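Transcriptional regulators (LACI-FAMILY TRANSCRIPTIONAL REGULATORY PROTEIN) (Corynebacterium glutamicum, PDB 3GYB) probably binds cis-regulatory DNA and regulates transcription as a LacI-family factor, its periplasmic-binding-protein-like part, modelled here as a dimer, also binding magnesium. Local coordinates at residues Thr5-Val10 and Leu57-Asp62; His118-His123 and His174-Ala179. All blocks are in the same frame, centred on the assembly; numbering follows the deposited sequence.

Contact 1: Thr5-Val10 and Leu57-Asp62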
ATOM      1  N   THR A   5     -26.934   3.701 -11.928  1.00 33.24           N
ATOM      2  CA  THR A   5     -25.933   4.720 -11.643  1.00 29.81           C
ATOM      3  C   THR A   5     -24.591   4.455 -12.324  1.00 27.89           C
ATOM      4  O   THR A   5     -23.730   5.334 -12.360  1.00 27.52           O
ATOM      5  CB  THR A   5     -25.694   4.829 -10.128  1.00 29.23           C
ATOM      6  OG1 THR A   5     -25.216   3.573  -9.632  1.00 25.82           O
ATOM      7  CG2 THR A   5     -26.993   5.184  -9.412  1.00 28.96           C
ATOM      8  N   GLN A   6     -24.420   3.249 -12.859  1.00 26.26           N
ATOM      9  CA  GLN A   6     -23.178   2.860 -13.524  1.00 25.06           C
ATOM     10  C   GLN A   6     -22.042   2.826 -12.515  1.00 23.25           C
ATOM     11  O   GLN A   6     -20.864   2.856 -12.872  1.00 21.19           O
ATOM     12  CB  GLN A   6     -22.836   3.842 -14.641  1.00 27.83           C
ATOM     13  CG  GLN A   6     -23.791   3.789 -15.816  1.00 32.22           C
ATOM     14  CD  GLN A   6     -23.360   4.694 -16.951  1.00 34.03           C
ATOM     15  OE1 GLN A   6     -23.353   5.917 -16.815  1.00 36.79           O
ATOM     16  NE2 GLN A   6     -22.990   4.094 -18.077  1.00 34.70           N
ATOM     17  N   LEU A   7     -22.418   2.761 -11.246  1.00 21.68           N
ATOM     18  CA  LEU A   7     -21.458   2.727 -10.164  1.00 19.65           C
ATOM     19  C   LEU A   7     -21.279   1.320  -9.615  1.00 18.56           C
ATOM     20  O   LEU A   7     -22.248   0.579  -9.445  1.00 18.48           O
ATOM     21  CB  LEU A   7     -21.924   3.656  -9.047  1.00 22.34           C
ATOM     22  CG  LEU A   7     -21.734   5.162  -9.233  1.00 23.91           C
ATOM     23  CD1 LEU A   7     -22.500   5.917  -8.143  1.00 25.52           C
ATOM     24  CD2 LEU A   7     -20.246   5.496  -9.190  1.00 25.63           C
ATOM     25  N   ILE A   8     -20.028   0.951  -9.363  1.00 16.19           N
ATOM     26  CA  ILE A   8     -19.710  -0.351  -8.800  1.00 14.18           C
ATOM     27  C   ILE A   8     -18.922  -0.079  -7.529  1.00 14.83           C
ATOM     28  O   ILE A   8     -17.891   0.592  -7.568  1.00 15.81           O
ATOM     29  CB  ILE A   8     -18.837  -1.200  -9.757  1.00 14.31           C
ATOM     30  CG1 ILE A   8     -19.597  -1.485 -11.054  1.00 16.62           C
ATOM     31  CG2 ILE A   8     -18.430  -2.503  -9.075  1.00 13.23           C
ATOM     32  CD1 ILE A   8     -20.862  -2.304 -10.864  1.00 19.62           C
ATOM     33  N   ALA A   9     -19.422  -0.577  -6.404  1.00 15.23           N
ATOM     34  CA  ALA A   9     -18.750  -0.394  -5.124  1.00 14.33           C
ATOM     35  C   ALA A   9     -17.776  -1.548  -4.927  1.00 14.44           C
ATOM     36  O   ALA A   9     -18.116  -2.702  -5.174  1.00 14.50           O
ATOM     37  CB  ALA A   9     -19.775  -0.372  -3.992  1.00 14.41           C
ATOM     38  N   VAL A  10     -16.562  -1.233  -4.491  1.00 12.90           N
ATOM     39  CA  VAL A  10     -15.558  -2.256  -4.259  1.00 14.06           C
ATOM     40  C   VAL A  10     -15.170  -2.217  -2.785  1.00 13.74           C
ATOM     41  O   VAL A  10     -14.671  -1.202  -2.294  1.00 15.11           O
ATOM     42  CB  VAL A  10     -14.310  -2.014  -5.135  1.00 13.71           C
ATOM     43  CG1 VAL A  10     -13.301  -3.134  -4.923  1.00 13.03           C
ATOM     44  CG2 VAL A  10     -14.718  -1.939  -6.604  1.00 13.20           C
ATOM     45  N   LEU A  57     -24.204   0.503  -0.222  1.00 24.87           N
ATOM     46  CA  LEU A  57     -25.571   0.719  -0.675  1.00 26.03           C
ATOM     47  C   LEU A  57     -25.957   2.195  -0.755  1.00 26.51           C
ATOM     48  O   LEU A  57     -26.792   2.573  -1.575  1.00 25.95           O
ATOM     49  CB  LEU A  57     -26.547  -0.008   0.256  1.00 27.36           C
ATOM     50  CG  LEU A  57     -26.433  -1.533   0.276  1.00 28.57           C
ATOM     51  CD1 LEU A  57     -27.310  -2.110   1.380  1.00 31.02           C
ATOM     52  CD2 LEU A  57     -26.840  -2.086  -1.085  1.00 29.58           C
ATOM     53  N   SER A  58     -25.341   3.026   0.083  1.00 25.88           N
ATOM     54  CA  SER A  58     -25.659   4.448   0.108  1.00 27.05           C
ATOM     55  C   SER A  58     -25.392   5.161  -1.210  1.00 25.75           C
ATOM     56  O   SER A  58     -25.986   6.207  -1.479  1.00 26.29           O
ATOM     57  CB  SER A  58     -24.902   5.162   1.238  1.00 27.37           C
ATOM     58  OG  SER A  58     -23.504   5.201   1.003  1.00 31.57           O
HETATM   59  N   MSE A  59     -24.513   4.603  -2.041  1.00 24.79           N
HETATM   60  CA  MSE A  59     -24.205   5.226  -3.322  1.00 23.98           C
HETATM   61  C   MSE A  59     -25.114   4.663  -4.415  1.00 22.38           C
HETATM   62  O   MSE A  59     -25.042   5.078  -5.571  1.00 22.23           O
HETATM   63  CB  MSE A  59     -22.722   5.008  -3.695  1.00 27.09           C
HETATM   64  CG  MSE A  59     -22.376   3.621  -4.214  1.00 29.60           C
HETATM   65 SE   MSE A  59     -20.522   3.429  -4.840  1.00 34.31          SE
HETATM   66  CE  MSE A  59     -20.641   4.142  -6.527  1.00 35.36           C
ATOM     67  N   ARG A  60     -25.990   3.741  -4.026  1.00 22.02           N
ATOM     68  CA  ARG A  60     -26.917   3.099  -4.952  1.00 21.50           C
ATOM     69  C   ARG A  60     -26.130   2.519  -6.129  1.00 20.81           C
ATOM     70  O   ARG A  60     -26.332   2.901  -7.283  1.00 19.76           O
ATOM     71  CB  ARG A  60     -27.969   4.098  -5.457  1.00 24.05           C
ATOM     72  CG  ARG A  60     -28.798   4.743  -4.343  1.00 24.76           C
ATOM     73  CD  ARG A  60     -29.837   5.716  -4.902  1.00 28.19           C
ATOM     74  NE  ARG A  60     -30.564   6.435  -3.852  1.00 28.23           N
ATOM     75  CZ  ARG A  60     -31.508   5.901  -3.082  1.00 28.58           C
ATOM     76  NH1 ARG A  60     -31.861   4.631  -3.232  1.00 26.88           N
ATOM     77  NH2 ARG A  60     -32.101   6.641  -2.151  1.00 29.33           N
ATOM     78  N   PRO A  61     -25.210   1.585  -5.845  1.00 20.35           N
ATOM     79  CA  PRO A  61     -24.404   0.966  -6.898  1.00 19.37           C
ATOM     80  C   PRO A  61     -25.200  -0.054  -7.708  1.00 19.82           C
ATOM     81  O   PRO A  61     -26.131  -0.671  -7.191  1.00 20.29           O
ATOM     82  CB  PRO A  61     -23.271   0.318  -6.111  1.00 19.18           C
ATOM     83  CG  PRO A  61     -23.983  -0.149  -4.872  1.00 20.69           C
ATOM     84  CD  PRO A  61     -24.851   1.043  -4.520  1.00 20.55           C
ATOM     85  N   ASP A  62     -24.831  -0.219  -8.976  1.00 19.07           N
ATOM     86  CA  ASP A  62     -25.496  -1.189  -9.842  1.00 18.39           C
ATOM     87  C   ASP A  62     -25.025  -2.585  -9.443  1.00 18.28           C
ATOM     88  O   ASP A  62     -25.764  -3.563  -9.566  1.00 18.67           O
ATOM     89  CB  ASP A  62     -25.144  -0.952 -11.315  1.00 19.77           C
ATOM     90  CG  ASP A  62     -25.708   0.350 -11.859  1.00 22.24           C
ATOM     91  OD1 ASP A  62     -26.541   0.986 -11.183  1.00 25.39           O
ATOM     92  OD2 ASP A  62     -25.319   0.729 -12.984  1.00 23.01           O
TER
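OD2 of Asp-62 is gripped by two groups: Gln-6 N donates to it at 2.7 Å, from above the carboxylate plane and along a bent line (135°), and Arg-4 NE adds a salt bridge. On the other oxygen, Thr-5 N reaches OD1 of Asp-62 at 2.8 Å, on the syn side and close to the carboxylate plane, with a nearly straight N-H...O angle of 163°. Three groups thus hold the carboxylate beside the first modelled residues. Thr-5 OG1, set between its own backbone N and carbonyl carbon (chi1 61°), donates to Arg-60 O at 2.7 Å. Arg-60 has positive phi as the chain leaves helix 52-57. The next link belongs to the parallel beta-alpha-beta topology of the N-terminal half: Asp-62 N donates to Leu-7 O at 2.7 Å, and backbone bonds from Ala-9 to Gly-63 and Ile-65 carry the pairing of strands 7-12 and 63-67 onward. On the apolar side, Ala-9 CB lies 4.0 Å from SE of Met-59, a selenomethionine, and 4.1 Å from Pro-61 CB. Met-59 also packs against Met-59 of the second subunit, and Leu-7 against Ser-58 of that subunit.

Contact 2: His118-His123 and His174-Ala179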
ATOM      1  N   HIS A 118      14.882 -27.103   3.895  1.00 14.54           N
ATOM      2  CA  HIS A 118      14.465 -26.661   5.221  1.00 14.04           C
ATOM      3  C   HIS A 118      13.547 -27.704   5.852  1.00 13.92           C
ATOM      4  O   HIS A 118      12.717 -28.297   5.167  1.00 15.98           O
ATOM      5  CB  HIS A 118      13.715 -25.329   5.125  1.00 13.95           C
ATOM      6  CG  HIS A 118      14.562 -24.188   4.655  1.00 11.63           C
ATOM      7  ND1 HIS A 118      15.371 -23.462   5.503  1.00 14.53           N
ATOM      8  CD2 HIS A 118      14.741 -23.662   3.420  1.00 14.52           C
ATOM      9  CE1 HIS A 118      16.013 -22.537   4.808  1.00 14.62           C
ATOM     10  NE2 HIS A 118      15.647 -22.636   3.543  1.00 13.90           N
ATOM     11  N   THR A 119      13.702 -27.930   7.155  1.00 13.93           N
ATOM     12  CA  THR A 119      12.850 -28.876   7.867  1.00 16.15           C
ATOM     13  C   THR A 119      12.148 -28.162   9.019  1.00 15.16           C
ATOM     14  O   THR A 119      10.978 -28.422   9.293  1.00 17.28           O
ATOM     15  CB  THR A 119      13.647 -30.085   8.401  1.00 16.71           C
ATOM     16  OG1 THR A 119      14.811 -29.631   9.101  1.00 19.99           O
ATOM     17  CG2 THR A 119      14.059 -30.989   7.246  1.00 18.56           C
ATOM     18  N   HIS A 120      12.862 -27.267   9.693  1.00 15.09           N
ATOM     19  CA  HIS A 120      12.274 -26.492  10.784  1.00 14.49           C
ATOM     20  C   HIS A 120      11.635 -25.265  10.148  1.00 14.22           C
ATOM     21  O   HIS A 120      12.206 -24.172  10.133  1.00 13.35           O
ATOM     22  CB  HIS A 120      13.351 -26.095  11.795  1.00 16.15           C
ATOM     23  CG  HIS A 120      13.848 -27.247  12.609  1.00 19.49           C
ATOM     24  ND1 HIS A 120      13.049 -27.916  13.511  1.00 20.30           N
ATOM     25  CD2 HIS A 120      15.043 -27.886  12.619  1.00 21.80           C
ATOM     26  CE1 HIS A 120      13.727 -28.919  14.038  1.00 23.27           C
ATOM     27  NE2 HIS A 120      14.940 -28.924  13.515  1.00 22.74           N
ATOM     28  N   ILE A 121      10.439 -25.477   9.616  1.00 14.62           N
ATOM     29  CA  ILE A 121       9.685 -24.445   8.922  1.00 13.43           C
ATOM     30  C   ILE A 121       8.529 -23.947   9.770  1.00 13.98           C
ATOM     31  O   ILE A 121       7.799 -24.736  10.369  1.00 14.05           O
ATOM     32  CB  ILE A 121       9.129 -25.007   7.598  1.00 14.44           C
ATOM     33  CG1 ILE A 121      10.292 -25.472   6.716  1.00 13.66           C
ATOM     34  CG2 ILE A 121       8.279 -23.960   6.897  1.00 13.79           C
ATOM     35  CD1 ILE A 121       9.875 -26.326   5.526  1.00 14.02           C
ATOM     36  N   ALA A 122       8.365 -22.630   9.817  1.00 12.93           N
ATOM     37  CA  ALA A 122       7.280 -22.047  10.594  1.00 12.72           C
ATOM     38  C   ALA A 122       6.342 -21.243   9.706  1.00 12.77           C
ATOM     39  O   ALA A 122       6.745 -20.728   8.662  1.00 12.12           O
ATOM     40  CB  ALA A 122       7.841 -21.162  11.694  1.00 14.37           C
ATOM     41  N   HIS A 123       5.088 -21.141  10.134  1.00 12.63           N
ATOM     42  CA  HIS A 123       4.073 -20.397   9.396  1.00 11.52           C
ATOM     43  C   HIS A 123       3.518 -19.251  10.226  1.00 12.29           C
ATOM     44  O   HIS A 123       3.169 -19.438  11.391  1.00 12.59           O
ATOM     45  CB  HIS A 123       2.919 -21.329   9.013  1.00 11.75           C
ATOM     46  CG  HIS A 123       1.755 -20.634   8.372  1.00 12.36           C
ATOM     47  ND1 HIS A 123       1.847 -19.998   7.152  1.00 11.85           N
ATOM     48  CD2 HIS A 123       0.461 -20.524   8.756  1.00 12.81           C
ATOM     49  CE1 HIS A 123       0.659 -19.532   6.810  1.00 11.49           C
ATOM     50  NE2 HIS A 123      -0.200 -19.838   7.766  1.00 13.13           N
ATOM     51  N   HIS A 174      11.517 -20.318  19.192  1.00 12.27           N
ATOM     52  CA  HIS A 174      12.007 -21.397  18.341  1.00 14.26           C
ATOM     53  C   HIS A 174      13.143 -20.949  17.439  1.00 14.88           C
ATOM     54  O   HIS A 174      12.973 -20.809  16.228  1.00 14.66           O
ATOM     55  CB  HIS A 174      10.865 -21.949  17.489  1.00 15.16           C
ATOM     56  CG  HIS A 174       9.774 -22.585  18.289  1.00 16.94           C
ATOM     57  ND1 HIS A 174       8.644 -21.902  18.689  1.00 20.63           N
ATOM     58  CD2 HIS A 174       9.656 -23.834  18.795  1.00 17.89           C
ATOM     59  CE1 HIS A 174       7.879 -22.705  19.407  1.00 19.55           C
ATOM     60  NE2 HIS A 174       8.471 -23.883  19.487  1.00 21.02           N
ATOM     61  N   PRO A 175      14.327 -20.728  18.021  1.00 15.09           N
ATOM     62  CA  PRO A 175      15.496 -20.294  17.254  1.00 15.75           C
ATOM     63  C   PRO A 175      15.980 -21.317  16.230  1.00 16.55           C
ATOM     64  O   PRO A 175      16.816 -20.998  15.383  1.00 17.15           O
ATOM     65  CB  PRO A 175      16.529 -20.010  18.339  1.00 16.77           C
ATOM     66  CG  PRO A 175      16.155 -20.991  19.421  1.00 15.99           C
ATOM     67  CD  PRO A 175      14.653 -20.851  19.454  1.00 15.38           C
ATOM     68  N   GLU A 176      15.449 -22.538  16.298  1.00 14.62           N
ATOM     69  CA  GLU A 176      15.843 -23.586  15.357  1.00 15.68           C
ATOM     70  C   GLU A 176      15.199 -23.365  13.986  1.00 14.88           C
ATOM     71  O   GLU A 176      15.608 -23.968  12.992  1.00 14.58           O
ATOM     72  CB  GLU A 176      15.436 -24.966  15.891  1.00 17.25           C
ATOM     73  CG  GLU A 176      13.934 -25.201  15.923  1.00 19.63           C
ATOM     74  CD  GLU A 176      13.285 -24.805  17.237  1.00 22.06           C
ATOM     75  OE1 GLU A 176      13.862 -23.985  17.981  1.00 20.68           O
ATOM     76  OE2 GLU A 176      12.179 -25.312  17.518  1.00 24.79           O
ATOM     77  N   VAL A 177      14.183 -22.508  13.937  1.00 13.64           N
ATOM     78  CA  VAL A 177      13.488 -22.220  12.685  1.00 12.21           C
ATOM     79  C   VAL A 177      14.428 -21.600  11.655  1.00 12.34           C
ATOM     80  O   VAL A 177      15.125 -20.628  11.951  1.00 12.60           O
ATOM     81  CB  VAL A 177      12.303 -21.263  12.923  1.00 13.02           C
ATOM     82  CG1 VAL A 177      11.726 -20.784  11.592  1.00 14.68           C
ATOM     83  CG2 VAL A 177      11.232 -21.977  13.728  1.00 15.55           C
ATOM     84  N   THR A 178      14.438 -22.161  10.449  1.00 12.19           N
ATOM     85  CA  THR A 178      15.307 -21.659   9.385  1.00 12.07           C
ATOM     86  C   THR A 178      14.552 -21.036   8.216  1.00 11.97           C
ATOM     87  O   THR A 178      15.157 -20.408   7.342  1.00 12.71           O
ATOM     88  CB  THR A 178      16.217 -22.782   8.833  1.00 11.89           C
ATOM     89  OG1 THR A 178      15.413 -23.818   8.249  1.00 13.43           O
ATOM     90  CG2 THR A 178      17.051 -23.375   9.948  1.00 14.01           C
ATOM     91  N   ALA A 179      13.234 -21.198   8.194  1.00 11.86           N
ATOM     92  CA  ALA A 179      12.437 -20.638   7.110  1.00 11.52           C
ATOM     93  C   ALA A 179      11.029 -20.355   7.591  1.00 13.12           C
ATOM     94  O   ALA A 179      10.493 -21.082   8.426  1.00 12.25           O
ATOM     95  CB  ALA A 179      12.400 -21.605   5.928  1.00 11.85           C
TER
HETATM   96  O   HOH W   1      15.507 -26.444   8.780  1.00 15.69           O
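Parallel pairing begins where Ile-121 bridges Ala-179, their CA atoms 5.0 Å apart. Two backbone bonds, both nearly straight, fix the register. Thr-178 N donates to His-120 O at 3.0 Å, and Ala-122 N to Ala-179 O at 3.0 Å. They join the starts of strands 121-124 and 179-182, neighbours in the C-terminal half of this periplasmic-binding-protein-like fold, helix 160-173 being the last element before strand 179-182.

Just ahead of the bridge, His-118 ND1 and Thr-178 OG1 form a hydrogen bond of 2.8 Å at the ring edge, while Ala-179 CB sits over one ring face, 3.7 Å from the centroid, in a CH-pi contact. A water bonded to Thr-119 N also bonds to Thr-178 OG1, tying that hydroxyl to both the ring and the backbone of 118-123. Farther out, Glu-176 CG, placed between its backbone N and carbonyl carbon (chi1 69°), lies over one face of the His-120 ring, 4.0 Å from its centroid. A separate bend at chi2 turns the carboxylate aside, its plane standing 88° from the ring. Ala-122 CB meets Val-177 CG1 at 3.9 Å.

Since NE2 of His-118 is hydrogen-bonded to Ala-270 O, both ring nitrogens are engaged, which fixes the rotation of the ring; Ala-179 N, by contrast, is buried by the contact and has no partner in the model.

Overall arrangement
From the N terminus, the chain enters strand 7-12, passes through helix 21-31, strand 37-41 and helix 52-57, and returns at 57-62, where contact 1 closes the loop just before strand 63-67. Contact 2 opens only later: strand 121-124 is followed by helix 129-144, strand 150-151 and helix 160-173 before 174-179 closes the second loop at the start of strand 179-182. The loops therefore stand in series, neither nested nor crossed. The centres of contact 1 and contact 2 are about 47 Å apart, on opposite sides of the chain's centre. Each ties neighbouring parallel strands in a different half of the fold, and only contact 1 reaches the second subunit.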